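Long-range contact in protein SAWADEE HOMEODOMAIN HOMOLOG 1 (Arabidopsis thaliana, PDB 4IUP), which binds methylated histone H3 tails through its SAWADEE domain and works with RNA polymerase IV in RNA-directed DNA methylation: residues 57-71 and 122-134. The protein carries 2 engineered substitutions. Numbering follows the deposited sequence.
With ZN (zinc ion), chain D.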
loop_
_atom_site.group_PDB
_atom_site.type_symbol
_atom_site.label_atom_id
_atom_site.label_comp_id
_atom_site.label_asym_id
_atom_site.label_seq_id
_atom_site.Cartn_x
_atom_site.Cartn_y
_atom_site.Cartn_z
ATOM N N ARG A 57 -7.604 1.803 6.093
ATOM C CA ARG A 57 -6.517 2.377 6.884
ATOM C C ARG A 57 -6.138 3.747 6.355
ATOM O O ARG A 57 -6.526 4.122 5.246
ATOM C CB ARG A 57 -5.284 1.456 6.900
ATOM C CG ARG A 57 -4.606 1.297 5.537
ATOM C CD ARG A 57 -3.539 0.208 5.552
ATOM N NE ARG A 57 -2.837 0.159 4.270
ATOM C CZ ARG A 57 -2.056 -0.837 3.867
ATOM N NH1 ARG A 57 -1.850 -1.895 4.648
ATOM N NH2 ARG A 57 -1.472 -0.771 2.673
ATOM N N GLU A 58 -5.369 4.485 7.148
ATOM C CA GLU A 58 -4.831 5.764 6.702
ATOM C C GLU A 58 -3.964 5.526 5.467
ATOM O O GLU A 58 -3.246 4.529 5.387
ATOM C CB GLU A 58 -4.023 6.425 7.818
ATOM C CG GLU A 58 -3.632 7.873 7.544
ATOM C CD GLU A 58 -2.943 8.536 8.730
ATOM O OE1 GLU A 58 -2.418 9.659 8.549
ATOM O OE2 GLU A 58 -2.922 7.941 9.836
ATOM N N ARG A 59 -4.048 6.455 4.521
ATOM C CA ARG A 59 -3.413 6.325 3.214
ATOM C C ARG A 59 -1.900 6.240 3.351
ATOM O O ARG A 59 -1.307 6.928 4.184
ATOM C CB ARG A 59 -3.800 7.516 2.343
ATOM C CG ARG A 59 -3.436 7.394 0.863
ATOM C CD ARG A 59 -4.098 8.506 0.056
ATOM N NE ARG A 59 -5.556 8.374 0.031
ATOM C CZ ARG A 59 -6.395 9.320 -0.391
ATOM N NH1 ARG A 59 -5.927 10.488 -0.828
ATOM N NH2 ARG A 59 -7.705 9.101 -0.376
ATOM N N SER A 60 -1.297 5.377 2.535
ATOM C CA SER A 60 0.155 5.227 2.474
ATOM C C SER A 60 0.766 6.508 1.905
ATOM O O SER A 60 0.059 7.316 1.298
ATOM C CB SER A 60 0.518 4.006 1.624
ATOM O OG SER A 60 0.039 2.814 2.242
ATOM N N ILE A 61 2.069 6.692 2.114
ATOM C CA ILE A 61 2.731 7.979 1.878
ATOM C C ILE A 61 3.962 7.818 0.965
ATOM O O ILE A 61 4.798 6.953 1.215
ATOM C CB ILE A 61 3.160 8.617 3.234
ATOM C CG1 ILE A 61 1.946 8.801 4.161
ATOM C CG2 ILE A 61 3.914 9.942 3.023
ATOM C CD1 ILE A 61 2.294 9.180 5.598
ATOM N N PRO A 62 4.081 8.654 -0.095
ATOM C CA PRO A 62 5.287 8.578 -0.934
ATOM C C PRO A 62 6.552 8.939 -0.145
ATOM O O PRO A 62 6.494 9.731 0.799
ATOM C CB PRO A 62 5.022 9.621 -2.027
ATOM C CG PRO A 62 3.514 9.730 -2.083
ATOM C CD PRO A 62 3.120 9.641 -0.620
ATOM N N VAL A 63 7.673 8.339 -0.519
ATOM C CA VAL A 63 8.945 8.605 0.139
ATOM C C VAL A 63 9.823 9.403 -0.822
ATOM O O VAL A 63 10.030 8.993 -1.961
ATOM C CB VAL A 63 9.644 7.292 0.568
ATOM C CG1 VAL A 63 10.930 7.582 1.348
ATOM C CG2 VAL A 63 8.705 6.435 1.431
ATOM N N GLU A 64 10.317 10.552 -0.367
ATOM C CA GLU A 64 11.192 11.398 -1.185
ATOM C C GLU A 64 12.634 10.882 -1.175
ATOM O O GLU A 64 13.063 10.270 -0.194
ATOM C CB GLU A 64 11.131 12.857 -0.710
ATOM C CG GLU A 64 9.748 13.517 -0.853
ATOM C CD GLU A 64 9.195 13.476 -2.280
ATOM O OE1 GLU A 64 9.940 13.813 -3.230
ATOM O OE2 GLU A 64 8.005 13.111 -2.448
ATOM N N PRO A 65 13.395 11.121 -2.259
ATOM C CA PRO A 65 14.758 10.566 -2.303
ATOM C C PRO A 65 15.626 10.909 -1.086
ATOM O O PRO A 65 16.388 10.056 -0.625
ATOM C CB PRO A 65 15.338 11.170 -3.583
ATOM C CG PRO A 65 14.142 11.392 -4.453
ATOM C CD PRO A 65 13.048 11.814 -3.516
ATOM N N SER A 66 15.489 12.126 -0.558
ATOM C CA SER A 66 16.290 12.583 0.587
ATOM C C SER A 66 15.971 11.846 1.892
ATOM O O SER A 66 16.728 11.940 2.866
ATOM C CB SER A 66 16.120 14.088 0.796
ATOM O OG SER A 66 14.791 14.391 1.179
ATOM N N GLU A 67 14.856 11.120 1.911
ATOM C CA GLU A 67 14.453 10.366 3.103
ATOM C C GLU A 67 14.402 8.843 2.899
ATOM O O GLU A 67 13.763 8.138 3.679
ATOM C CB GLU A 67 13.115 10.886 3.650
ATOM C CG GLU A 67 11.970 10.842 2.642
ATOM C CD GLU A 67 10.646 11.366 3.181
ATOM O OE1 GLU A 67 10.546 11.643 4.398
ATOM O OE2 GLU A 67 9.697 11.486 2.376
ATOM N N CYS A 68 15.092 8.335 1.878
ATOM C CA CYS A 68 15.087 6.894 1.605
ATOM C C CYS A 68 15.725 6.083 2.738
ATOM O O CYS A 68 15.548 4.868 2.807
ATOM C CB CYS A 68 15.765 6.574 0.270
ATOM S SG CYS A 68 17.565 6.715 0.281
ATOM N N GLY A 69 16.464 6.758 3.615
ATOM C CA GLY A 69 17.050 6.108 4.788
ATOM C C GLY A 69 16.020 5.648 5.806
ATOM O O GLY A 69 16.314 4.785 6.647
ATOM N N ARG A 70 14.813 6.216 5.739
ATOM C CA ARG A 70 13.745 5.862 6.684
ATOM C C ARG A 70 13.072 4.529 6.341
ATOM O O ARG A 70 12.319 3.980 7.152
ATOM C CB ARG A 70 12.702 6.984 6.790
ATOM C CG ARG A 70 11.671 7.012 5.661
ATOM C CD ARG A 70 10.727 8.198 5.810
ATOM N NE ARG A 70 9.930 8.102 7.032
ATOM C CZ ARG A 70 9.321 9.129 7.618
ATOM N NH1 ARG A 70 9.408 10.346 7.098
ATOM N NH2 ARG A 70 8.617 8.939 8.722
ATOM N N VAL A 71 13.324 4.029 5.135
ATOM C CA VAL A 71 12.833 2.717 4.723
ATOM C C VAL A 71 13.847 1.665 5.177
ATOM O O VAL A 71 15.025 1.733 4.814
ATOM C CB VAL A 71 12.621 2.640 3.192
ATOM C CG1 VAL A 71 12.047 1.294 2.784
ATOM C CG2 VAL A 71 11.713 3.774 2.723
ATOM N N GLU A 122 10.126 -9.264 -5.509
ATOM C CA GLU A 122 10.410 -8.357 -6.616
ATOM C C GLU A 122 11.368 -7.273 -6.135
ATOM O O GLU A 122 11.258 -6.804 -5.003
ATOM C CB GLU A 122 9.112 -7.717 -7.134
ATOM C CG GLU A 122 9.295 -6.795 -8.337
ATOM C CD GLU A 122 7.985 -6.351 -8.985
ATOM O OE1 GLU A 122 6.892 -6.625 -8.436
ATOM O OE2 GLU A 122 8.058 -5.707 -10.056
ATOM N N SER A 123 12.318 -6.901 -6.991
ATOM C CA SER A 123 13.194 -5.775 -6.722
ATOM C C SER A 123 12.544 -4.484 -7.219
ATOM O O SER A 123 12.251 -4.349 -8.404
ATOM C CB SER A 123 14.555 -5.990 -7.387
ATOM O OG SER A 123 15.229 -7.077 -6.780
ATOM N N LEU A 124 12.317 -3.544 -6.303
ATOM C CA LEU A 124 11.633 -2.291 -6.617
ATOM C C LEU A 124 12.481 -1.075 -6.270
ATOM O O LEU A 124 13.295 -1.108 -5.340
ATOM C CB LEU A 124 10.287 -2.205 -5.879
ATOM C CG LEU A 124 9.204 -3.235 -6.245
ATOM C CD1 LEU A 124 7.991 -3.073 -5.350
ATOM C CD2 LEU A 124 8.801 -3.103 -7.700
ATOM N N GLY A 125 12.285 -0.002 -7.025
ATOM C CA GLY A 125 12.876 1.282 -6.684
ATOM C C GLY A 125 11.949 2.054 -5.759
ATOM O O GLY A 125 10.770 1.686 -5.569
ATOM N N LEU A 126 12.476 3.133 -5.191
ATOM C CA LEU A 126 11.702 3.980 -4.289
ATOM C C LEU A 126 10.429 4.507 -4.965
ATOM O O LEU A 126 9.412 4.734 -4.306
ATOM C CB LEU A 126 12.553 5.154 -3.776
ATOM C CG LEU A 126 11.989 5.884 -2.548
ATOM C CD1 LEU A 126 11.968 4.955 -1.338
ATOM C CD2 LEU A 126 12.789 7.153 -2.256
ATOM N N GLU A 127 10.490 4.677 -6.280
ATOM C CA GLU A 127 9.383 5.263 -7.043
ATOM C C GLU A 127 8.163 4.337 -7.179
ATOM O O GLU A 127 7.133 4.744 -7.712
ATOM C CB GLU A 127 9.873 5.742 -8.420
ATOM C CG GLU A 127 10.067 4.645 -9.487
ATOM C CD GLU A 127 11.294 3.758 -9.283
ATOM O OE1 GLU A 127 12.195 4.105 -8.483
ATOM O OE2 GLU A 127 11.357 2.698 -9.949
ATOM N N ARG A 128 8.289 3.096 -6.709
ATOM C CA ARG A 128 7.185 2.135 -6.751
ATOM C C ARG A 128 6.741 1.657 -5.369
ATOM O O ARG A 128 5.975 0.707 -5.252
ATOM C CB ARG A 128 7.539 0.935 -7.642
ATOM C CG ARG A 128 7.709 1.323 -9.104
ATOM C CD ARG A 128 7.511 0.174 -10.085
ATOM N NE ARG A 128 7.573 0.711 -11.443
ATOM C CZ ARG A 128 7.020 0.167 -12.526
ATOM N NH1 ARG A 128 6.345 -0.980 -12.457
ATOM N NH2 ARG A 128 7.156 0.783 -13.694
ATOM N N ILE A 129 7.223 2.312 -4.320
ATOM C CA ILE A 129 6.857 1.917 -2.966
ATOM C C ILE A 129 6.413 3.119 -2.123
ATOM O O ILE A 129 6.925 4.228 -2.288
ATOM C CB ILE A 129 7.985 1.097 -2.265
ATOM C CG1 ILE A 129 9.265 1.924 -2.092
ATOM C CG2 ILE A 129 8.287 -0.211 -3.033
ATOM C CD1 ILE A 129 10.378 1.171 -1.348
ATOM N N CYS A 130 5.446 2.890 -1.241
ATOM C CA CYS A 130 4.952 3.927 -0.329
ATOM C C CYS A 130 5.003 3.428 1.103
ATOM O O CYS A 130 4.777 2.249 1.356
ATOM C CB CYS A 130 3.514 4.311 -0.671
ATOM S SG CYS A 130 3.354 5.448 -2.069
ATOM N N ARG A 131 5.278 4.326 2.043
ATOM C CA ARG A 131 5.421 3.933 3.441
ATOM C C ARG A 131 4.099 4.057 4.194
ATOM O O ARG A 131 3.178 4.730 3.737
ATOM C CB ARG A 131 6.523 4.748 4.136
ATOM C CG ARG A 131 6.185 6.231 4.356
ATOM C CD ARG A 131 7.217 6.908 5.255
ATOM N NE ARG A 131 6.950 8.341 5.406
ATOM C CZ ARG A 131 6.153 8.871 6.335
ATOM N NH1 ARG A 131 5.537 8.096 7.223
ATOM N NH2 ARG A 131 5.977 10.186 6.384
ATOM N N ARG A 132 4.018 3.401 5.346
ATOM C CA ARG A 132 2.873 3.541 6.240
ATOM C C ARG A 132 3.139 4.723 7.166
ATOM O O ARG A 132 4.307 5.048 7.420
ATOM C CB ARG A 132 2.674 2.258 7.058
ATOM C CG ARG A 132 2.421 0.985 6.229
ATOM C CD ARG A 132 1.068 1.000 5.506
ATOM N NE ARG A 132 -0.013 1.402 6.410
ATOM C CZ ARG A 132 -0.900 2.362 6.163
ATOM N NH1 ARG A 132 -0.880 3.037 5.016
ATOM N NH2 ARG A 132 -1.822 2.649 7.072
ATOM N N PRO A 133 2.070 5.379 7.663
ATOM C CA PRO A 133 2.217 6.470 8.635
ATOM C C PRO A 133 2.844 5.998 9.946
ATOM O O PRO A 133 2.808 4.799 10.252
ATOM C CB PRO A 133 0.770 6.907 8.904
ATOM C CG PRO A 133 -0.019 6.394 7.756
ATOM C CD PRO A 133 0.654 5.132 7.330
ATOM N N GLU A 134 3.401 6.949 10.699
ATOM C CA GLU A 134 3.937 6.715 12.047
ATOM C C GLU A 134 5.321 6.081 11.990
ATOM O O GLU A 134 6.328 6.789 11.925
ATOM C CB GLU A 134 2.958 5.889 12.906
ATOM C CG GLU A 134 3.584 5.125 14.073
ATOM C CD GLU A 134 3.445 5.846 15.399
ATOM O OE1 GLU A 134 4.485 6.158 16.017
ATOM O OE2 GLU A 134 2.298 6.097 15.828
HETATM ZN ZN ZN D . 18.147 5.804 -1.822
HETATM O O HOH W 1 7.639 9.935 3.353
HETATM O O HOH W 2 7.643 6.773 -2.744
#
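Arg132 reaches across to Glu58 with both terminal nitrogens, NH1 at 2.8 Å and NH2 at 2.9 Å from its carbonyl O, and NH1 also meets Ser60 OG at 2.9 Å. Bends at chi2 (-68°) and chi3 (-48°) turn the chain back toward Glu58, whose carbonyl O then lies nearly in the guanidinium plane. One face of that plane is covered by Pro133 CD, the other by Arg57, whose guanidinium stacks on it with planes 16° apart. Glu7 and Asp91, both salt-bridged to Arg57, probably offset the like charges; Glu7 also bonds Ser60 OG. With an alanine here in place of Arg132 both donors to the Glu58 carbonyl go, and Arg57, losing its stacking partner, would probably be less firmly held on that face.

Farther along, Ile61 and Arg131 form an antiparallel hydrogen-bonded pair, Ile61 N to Arg131 O and Arg131 N to Ile61 O both measuring 2.8 Å. The Arg131 side chain is sandwiched: Ile61 covers one guanidinium face, and Arg70 lies flat on the other, the guanidinium centres 3.4 Å apart. Glu67 fixes Arg70 through a salt bridge, OE1 to NH1 at 3.2 Å, while a water links Arg131 NE, Glu67 OE2 and Pro62 O.

Beyond the pair, Leu126 packs CD1 against Val63 CB (3.8 Å) and sets CD2 beside Cys68 CB (3.9 Å). Cys68 SG binds the zinc ion together with His102, Cys107 and Cys109, so this apolar patch backs directly onto the metal site. Val71 and Ile129 continue it toward Phe111 of strand 110-115. In the tandem tudor-like fold, strand 129-131 lies between strands 56-62 and 76-83, joining the zinc-bearing half to the half that includes strand 6-9.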